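Local atomic coordinates of Alpha/beta hydrolase fold-3 domain protein (Sulfolobus islandicus, PDB entry 5LK6), a protein that probably hydrolyses carboxylic ester bonds as a thermostable lipase-like carboxylesterase of the alpha/beta hydrolase fold. Residues G20-S23 with V24-R28. Numbering follows the deposited sequence.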
loop_
_atom_site.group_PDB
_atom_site.type_symbol
_atom_site.label_atom_id
_atom_site.label_comp_id
_atom_site.label_asym_id
_atom_site.label_seq_id
_atom_site.Cartn_x
_atom_site.Cartn_y
_atom_site.Cartn_z
ATOM N N GLY A 20 -10.038 27.726 -11.107
ATOM C CA GLY A 20 -10.011 29.149 -10.801
ATOM C C GLY A 20 -9.378 30.089 -11.830
ATOM O O GLY A 20 -9.334 31.259 -11.547
ATOM N N LYS A 21 -8.865 29.606 -12.980
ATOM C CA LYS A 21 -8.357 30.449 -14.092
ATOM C C LYS A 21 -9.144 30.219 -15.373
ATOM O O LYS A 21 -8.766 30.705 -16.428
ATOM C CB LYS A 21 -6.863 30.168 -14.429
ATOM C CG LYS A 21 -5.849 30.266 -13.284
ATOM C CD LYS A 21 -5.788 31.674 -12.673
ATOM C CE LYS A 21 -4.881 31.735 -11.445
ATOM N NZ LYS A 21 -5.293 32.889 -10.594
ATOM N N ALA A 22 -10.193 29.421 -15.307
ATOM C CA ALA A 22 -11.039 29.084 -16.467
ATOM C C ALA A 22 -12.436 28.832 -15.940
ATOM O O ALA A 22 -12.651 28.656 -14.710
ATOM C CB ALA A 22 -10.510 27.866 -17.198
ATOM N N SER A 23 -13.379 28.814 -16.860
ATOM C CA SER A 23 -14.748 28.613 -16.486
ATOM C C SER A 23 -14.977 27.185 -15.936
ATOM O O SER A 23 -14.156 26.294 -16.137
ATOM C CB SER A 23 -15.654 28.877 -17.666
ATOM O OG SER A 23 -15.586 27.798 -18.600
ATOM N N VAL A 24 -16.091 27.007 -15.219
ATOM C CA VAL A 24 -16.528 25.731 -14.716
ATOM C C VAL A 24 -16.602 24.724 -15.842
ATOM O O VAL A 24 -16.120 23.649 -15.698
ATOM C CB VAL A 24 -17.903 25.847 -14.066
ATOM C CG1 VAL A 24 -18.456 24.458 -13.692
ATOM C CG2 VAL A 24 -17.864 26.712 -12.807
ATOM N N ASP A 25 -17.187 25.073 -16.979
ATOM C CA ASP A 25 -17.256 24.131 -18.093
ATOM C C ASP A 25 -15.923 23.844 -18.718
ATOM O O ASP A 25 -15.690 22.733 -19.127
ATOM C CB ASP A 25 -18.135 24.649 -19.210
ATOM C CG ASP A 25 -19.525 24.235 -19.074
ATOM O OD1 ASP A 25 -20.065 24.320 -17.941
ATOM O OD2 ASP A 25 -20.077 23.841 -20.134
ATOM N N GLU A 26 -15.098 24.873 -18.893
ATOM C CA GLU A 26 -13.768 24.686 -19.416
ATOM C C GLU A 26 -12.994 23.698 -18.528
ATOM O O GLU A 26 -12.345 22.812 -19.072
ATOM C CB GLU A 26 -13.022 26.015 -19.633
ATOM C CG GLU A 26 -13.388 26.754 -20.946
ATOM C CD GLU A 26 -13.348 28.331 -20.930
ATOM O OE1 GLU A 26 -12.795 28.984 -19.964
ATOM O OE2 GLU A 26 -13.870 28.916 -21.942
ATOM N N VAL A 27 -13.097 23.785 -17.192
ATOM C CA VAL A 27 -12.332 22.852 -16.325
ATOM C C VAL A 27 -12.939 21.450 -16.263
ATOM O O VAL A 27 -12.232 20.458 -16.167
ATOM C CB VAL A 27 -12.025 23.373 -14.910
ATOM C CG1 VAL A 27 -11.166 24.625 -14.963
ATOM C CG2 VAL A 27 -13.275 23.585 -14.102
ATOM N N ARG A 28 -14.242 21.366 -16.336
ATOM C CA ARG A 28 -14.871 20.072 -16.493
ATOM C C ARG A 28 -14.368 19.377 -17.749
ATOM O O ARG A 28 -14.051 18.196 -17.666
ATOM C CB ARG A 28 -16.380 20.202 -16.532
ATOM C CG ARG A 28 -16.919 20.477 -15.156
ATOM C CD ARG A 28 -18.401 20.830 -15.165
ATOM N NE ARG A 28 -18.850 20.986 -13.791
ATOM C CZ ARG A 28 -20.005 21.476 -13.410
ATOM N NH1 ARG A 28 -20.894 21.894 -14.288
ATOM N NH2 ARG A 28 -20.255 21.555 -12.112
#
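Ser23 and Glu26 trade hydrogen bonds at the start of helix 24-36, each side chain gripping the other's backbone N-H in a capping box. The site is on the surface, where the loop after helix 5-12 enters this helix, ahead of the sheet strands in the chain. Ser23 is the N-cap. Its OG sits between its own backbone N and carbonyl carbon (chi1 75°), which turns it over the first helical turn, where it accepts from Glu26 N at 3.0 Å. The return bond runs from Ser23 N to Glu26 OE1 at 3.2 Å and is nearly straight, although the N-H meets the oxygen from above the carboxylate plane. Glu26 sets CG beside its own backbone N (chi1 -81°) and bends at chi2, so that the chain folds back along Ser23 and brings OE1 to Ser23 N.

Behind the box, Ser23 O takes Val27 N at 2.9 Å, the opening i to i+4 bond of the helix, and both Val27 methyls lie alongside that carbonyl. CG1 of Val27 also meets Ala22 CB at 4.0 Å. Ala22 thus lies against the helix start between this methyl and Glu26 OE1, while Ile19 and Ile84 pack on Val27 from the loops. From the first helical residue, Val24 CG1 reaches over the centre of one face of the guanidinium of Arg28, one turn further along, which forms a salt bridge with Glu115.

An alanine in place of Ser23 would probably leave Glu26 N without its capping acceptor, though the carboxylate would keep its bond to the backbone N-H. The cap pairs two amides at a helix start with side-chain oxygens, and the carboxylate, lying beside the positive end of the helix, is likely to be stabilised in its ionised form.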